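PDB 1I4G: enterotoxin type A from Staphylococcus aureus, which acts as a superantigen, binding MHC class II molecules and T-cell receptors to activate T cells, and causes staphylococcal food poisoning. Local coordinates for residues 10-15 / 195-200; 106-111 / 212-217. The protein carries 1 engineered substitution. All blocks are in the same frame, centred on the assembly; numbering follows the deposited sequence.

Contact 1: residues 10-15 / 195-200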
# COMPACT_ATOMS: atom_id res chain seq x y z
N LYS A 10 20.21 7.27 10.30
CA LYS A 10 19.81 6.45 9.15
C LYS A 10 19.54 4.97 9.56
O LYS A 10 18.74 4.67 10.46
CB LYS A 10 20.89 6.53 7.99
CG LYS A 10 20.90 5.31 6.86
CD LYS A 10 22.31 4.56 6.56
CE LYS A 10 22.25 3.27 5.65
NZ LYS A 10 23.56 2.65 5.20
N ASP A 11 20.54 4.22 9.10
CA ASP A 11 20.84 2.80 8.99
C ASP A 11 19.84 1.82 8.35
O ASP A 11 19.48 0.75 8.85
CB ASP A 11 22.11 2.44 9.75
CG ASP A 11 23.17 3.59 9.62
OD1 ASP A 11 22.99 4.64 10.29
OD2 ASP A 11 24.08 3.53 8.76
N LEU A 12 19.45 2.35 7.18
CA LEU A 12 18.51 1.90 6.17
C LEU A 12 19.19 1.14 5.03
O LEU A 12 20.33 1.42 4.71
CB LEU A 12 17.93 3.15 5.51
CG LEU A 12 17.42 4.35 6.31
CD1 LEU A 12 17.42 5.61 5.48
CD2 LEU A 12 16.02 4.09 6.78
N ARG A 13 18.43 0.29 4.35
CA ARG A 13 18.91 -0.54 3.24
C ARG A 13 19.27 0.37 2.05
O ARG A 13 18.65 1.41 1.89
CB ARG A 13 17.76 -1.51 2.90
CG ARG A 13 18.02 -2.58 1.86
CD ARG A 13 18.21 -4.00 2.46
NE ARG A 13 17.04 -4.90 2.54
CZ ARG A 13 16.10 -5.12 1.61
NH1 ARG A 13 16.08 -4.48 0.44
NH2 ARG A 13 15.18 -6.07 1.81
N LYS A 14 20.34 0.06 1.31
CA LYS A 14 20.74 0.85 0.14
C LYS A 14 20.08 0.24 -1.11
O LYS A 14 19.94 -0.98 -1.17
CB LYS A 14 22.26 0.80 0.01
CG LYS A 14 22.95 2.01 0.62
CD LYS A 14 24.49 1.91 0.54
CE LYS A 14 24.99 0.80 1.48
NZ LYS A 14 26.42 0.52 1.24
N LYS A 15 19.65 1.03 -2.11
CA LYS A 15 19.04 0.39 -3.29
C LYS A 15 19.94 -0.57 -4.08
O LYS A 15 19.42 -1.48 -4.76
CB LYS A 15 18.30 1.34 -4.25
CG LYS A 15 19.06 2.12 -5.24
CD LYS A 15 18.16 2.43 -6.47
CE LYS A 15 18.92 3.44 -7.30
NZ LYS A 15 18.30 3.86 -8.57
N ASN A 195 6.71 3.47 10.27
CA ASN A 195 7.66 3.91 9.25
C ASN A 195 8.27 2.79 8.43
O ASN A 195 8.64 1.75 8.97
CB ASN A 195 8.74 4.82 9.81
CG ASN A 195 9.30 4.34 11.10
OD1 ASN A 195 10.39 3.81 11.13
ND2 ASN A 195 8.56 4.51 12.17
N TYR A 196 8.29 2.98 7.13
CA TYR A 196 8.82 1.98 6.23
C TYR A 196 10.11 2.41 5.50
O TYR A 196 10.23 3.54 5.02
CB TYR A 196 7.79 1.64 5.16
CG TYR A 196 6.48 1.11 5.65
CD1 TYR A 196 5.31 1.35 4.94
CD2 TYR A 196 6.41 0.31 6.80
CE1 TYR A 196 4.10 0.79 5.34
CE2 TYR A 196 5.19 -0.26 7.23
CZ TYR A 196 4.03 -0.02 6.49
OH TYR A 196 2.83 -0.62 6.87
N ASP A 197 11.05 1.48 5.39
CA ASP A 197 12.28 1.72 4.68
C ASP A 197 11.84 1.62 3.21
O ASP A 197 11.40 0.56 2.80
CB ASP A 197 13.22 0.58 5.03
CG ASP A 197 14.55 0.64 4.28
OD1 ASP A 197 15.56 0.29 4.91
OD2 ASP A 197 14.61 1.03 3.10
N LEU A 198 12.00 2.67 2.41
CA LEU A 198 11.59 2.64 0.99
C LEU A 198 12.24 1.53 0.11
O LEU A 198 11.74 1.19 -0.97
CB LEU A 198 11.79 4.04 0.37
CG LEU A 198 10.87 5.11 0.99
CD1 LEU A 198 11.22 6.53 0.50
CD2 LEU A 198 9.40 4.72 0.71
N PHE A 199 13.39 1.01 0.55
CA PHE A 199 14.12 -0.03 -0.17
C PHE A 199 14.24 -1.27 0.71
O PHE A 199 15.13 -2.06 0.53
CB PHE A 199 15.55 0.43 -0.54
CG PHE A 199 15.57 1.54 -1.55
CD1 PHE A 199 15.83 2.84 -1.15
CD2 PHE A 199 15.28 1.29 -2.90
CE1 PHE A 199 15.79 3.90 -2.09
CE2 PHE A 199 15.25 2.34 -3.84
CZ PHE A 199 15.50 3.65 -3.42
N GLY A 200 13.37 -1.38 1.71
CA GLY A 200 13.39 -2.56 2.57
C GLY A 200 12.42 -3.71 2.23
O GLY A 200 12.17 -4.56 3.07
O HOH W 1 16.35 2.69 2.20

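Contact 2: residues 106-111 / 212-217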
# COMPACT_ATOMS: atom_id res chain seq x y z
N CYS A 106 -4.75 -11.51 -5.78
CA CYS A 106 -4.48 -11.45 -4.34
C CYS A 106 -4.10 -10.07 -3.83
O CYS A 106 -3.44 -9.29 -4.51
CB CYS A 106 -3.36 -12.42 -3.97
SG CYS A 106 -3.79 -14.18 -4.06
N MET A 107 -4.38 -9.83 -2.57
CA MET A 107 -4.07 -8.55 -1.95
C MET A 107 -3.72 -8.79 -0.47
O MET A 107 -4.17 -9.75 0.12
CB MET A 107 -5.32 -7.67 -2.02
CG MET A 107 -5.14 -6.31 -1.42
SD MET A 107 -6.45 -5.20 -1.95
CE MET A 107 -7.39 -5.08 -0.56
N TYR A 108 -2.86 -7.97 0.11
CA TYR A 108 -2.54 -8.06 1.53
C TYR A 108 -3.23 -6.91 2.26
O TYR A 108 -2.94 -5.74 2.01
CB TYR A 108 -1.04 -7.93 1.77
CG TYR A 108 -0.31 -9.12 1.32
CD1 TYR A 108 0.42 -9.11 0.15
CD2 TYR A 108 -0.32 -10.27 2.09
CE1 TYR A 108 1.14 -10.23 -0.25
CE2 TYR A 108 0.38 -11.39 1.72
CZ TYR A 108 1.11 -11.36 0.55
OH TYR A 108 1.81 -12.48 0.20
N GLY A 109 -4.13 -7.23 3.17
CA GLY A 109 -4.78 -6.17 3.91
C GLY A 109 -5.58 -5.23 3.04
O GLY A 109 -6.27 -5.65 2.09
N GLY A 110 -5.51 -3.96 3.39
CA GLY A 110 -6.21 -2.94 2.65
C GLY A 110 -7.71 -2.96 2.85
O GLY A 110 -8.43 -2.50 1.98
N VAL A 111 -8.19 -3.41 4.00
CA VAL A 111 -9.62 -3.49 4.29
C VAL A 111 -10.02 -2.71 5.56
O VAL A 111 -9.44 -2.91 6.63
CB VAL A 111 -10.01 -4.97 4.51
CG1 VAL A 111 -11.40 -5.08 5.08
CG2 VAL A 111 -9.91 -5.73 3.22
N ILE A 212 4.29 -6.51 3.42
CA ILE A 212 4.38 -5.46 4.43
C ILE A 212 3.02 -4.93 4.82
O ILE A 212 2.92 -4.30 5.84
CB ILE A 212 5.25 -4.21 3.99
CG1 ILE A 212 4.67 -3.54 2.74
CG2 ILE A 212 6.69 -4.65 3.76
CD1 ILE A 212 5.23 -2.17 2.45
N TYR A 213 2.01 -5.15 3.99
CA TYR A 213 0.67 -4.62 4.23
C TYR A 213 -0.28 -5.61 4.81
O TYR A 213 -1.43 -5.26 5.06
CB TYR A 213 0.07 -4.13 2.92
CG TYR A 213 0.88 -3.04 2.27
CD1 TYR A 213 1.18 -3.09 0.92
CD2 TYR A 213 1.29 -1.94 2.98
CE1 TYR A 213 1.88 -2.05 0.31
CE2 TYR A 213 1.97 -0.90 2.37
CZ TYR A 213 2.26 -0.97 1.04
OH TYR A 213 2.94 0.05 0.44
N ARG A 214 0.22 -6.81 5.06
CA ARG A 214 -0.58 -7.92 5.58
C ARG A 214 -1.14 -7.70 7.00
O ARG A 214 -2.17 -8.29 7.39
CB ARG A 214 0.21 -9.21 5.54
CG ARG A 214 -0.59 -10.42 5.73
CD ARG A 214 0.24 -11.33 6.51
NE ARG A 214 0.92 -12.28 5.67
CZ ARG A 214 2.18 -12.64 5.84
NH1 ARG A 214 2.93 -12.11 6.80
NH2 ARG A 214 2.67 -13.62 5.11
N ASP A 215 -0.49 -6.83 7.75
CA ASP A 215 -0.93 -6.51 9.09
C ASP A 215 -2.19 -5.59 9.09
O ASP A 215 -2.75 -5.28 10.14
CB ASP A 215 0.21 -5.85 9.87
CG ASP A 215 0.65 -4.52 9.27
OD1 ASP A 215 1.55 -3.89 9.82
OD2 ASP A 215 0.10 -4.08 8.25
N ASN A 216 -2.58 -5.12 7.90
CA ASN A 216 -3.74 -4.23 7.74
C ASN A 216 -3.63 -3.01 8.70
O ASN A 216 -4.64 -2.49 9.20
CB ASN A 216 -5.04 -5.03 8.00
CG ASN A 216 -6.24 -4.53 7.18
OD1 ASN A 216 -6.21 -4.52 5.97
ND2 ASN A 216 -7.29 -4.17 7.85
N LYS A 217 -2.42 -2.54 8.97
CA LYS A 217 -2.26 -1.40 9.87
C LYS A 217 -3.19 -0.26 9.42
O LYS A 217 -3.25 0.11 8.21
CB LYS A 217 -0.79 -0.95 9.90
CG LYS A 217 -0.49 0.14 10.92
CD LYS A 217 -0.84 -0.30 12.34
CE LYS A 217 -0.36 0.69 13.42
NZ LYS A 217 0.69 0.04 14.30
O HOH W 2 -2.84 -2.99 4.49

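Contact 1: residues 10-15 / 195-200
Asp197 reaches across to the N-terminal loop and accepts the backbone N-H of Arg13, at the point where strand 194-197 of the beta-grasp domain runs into an Asx turn and a type I beta turn. The bond from Arg13 N to Asp197 OD1 is 2.9 Å long and almost straight at 170°, and it uses the syn lone pair of OD1. The other oxygen stays with its own turn: Asp197 OD2 takes the N-H of Phe199, at 2.8 Å, on its anti side. Aspartate suits this place because its short side chain can bind both loops at once. With CG anti to the backbone N (chi1 177°), the carboxylate projects to the facing loop, and a water lies between OD2 and Arg13 O.

Further along the loop, at Lys15, the contact is apolar. Lys15 lays its CB over one face of the Phe199 ring, a CH-pi contact with 3.5 Å from CB to the ring centroid, while the rest of its chain carries the ammonium away to Asn171, Asp173 and Gly177. Phe199 thus meets the aliphatic root of a lysine whose charge is answered elsewhere.

Glycine suits position 200, the last of the type I turn, because a CB there would collide with Asp197 CB. Arg13, bent at chi2 and chi3, folds its guanidinium over the turn and gives NH2 to Ala201 O; Gly200 CA lies 3.8 Å from the guanidinium plane, over its centre.

Contact 2: residues 106-111 / 212-217
Asn216 joins the two segments by a pair of hydrogen bonds to one residue, Val111, as its carboxamide lies against the peptide edge of strand 104-113. Val111 N donates to Asn216 OD1 at 3.0 Å, nearly straight (172°) and on a lone pair in the carbonyl plane; in return Asn216 ND2 donates to Val111 O at 2.8 Å. That acceptor lies close to the amide plane of Asn216, so the two bonds together fix the rotation of the group. Asparagine fits because it offers an acceptor and a donor side by side, matching the N-H and C=O of a single strand residue. Tyr80 OH adds a weak bond to ND2.

Backbone and water links centre on Tyr213 O, which closes the type I turn from Tyr213 to Asn216 by accepting Asn216 N and also receives a water at 2.7 Å that is weakly held by Gly110 N. Gly109 and Gly110 both have positive phi, which favours glycine; at Gly109 a CB would also run into Tyr213 O and Asn216 OD1.

Apolar packing fills the other end. Arg214 has CG anti to the backbone N (chi1 -166°), which lays CB and CG beside the Tyr108 ring, Tyr108 CD2 being 3.6 Å from Arg214 CB. The two side chains run in the same direction, with ring and guanidinium planes 82° apart. Tyr108 CB also meets Tyr213 CB. The two tyrosine hydroxyls bond elsewhere, Tyr108 OH with Asn207 and Tyr213 OH with Asp156.

The chemistry implies a specific, buried joint between the OB-fold and beta-grasp domains: paired amide bonds satisfy strand polar groups that would otherwise be costly to bury.

How the contacts relate
The centres of the two contacts lie about 20 Å apart, contact 2 nearer the middle of the molecule. Along the chain the order is 10-15, 106-111, 195-200, 212-217, so their segments alternate and the two connections cross. Contact 1 ties the N-terminal loop that leads into helix 20-32 to the beta-grasp domain, whereas contact 2 joins that domain to strand 104-113 of the OB fold. The later segments are separated by helix 206-209 and touch directly: Tyr196 CE1 packs 4.0 Å from Tyr213 CE2, beside helix 152-167, which both tyrosines touch. Together the contacts join the beta-grasp domain to earlier parts of the chain at two separate places.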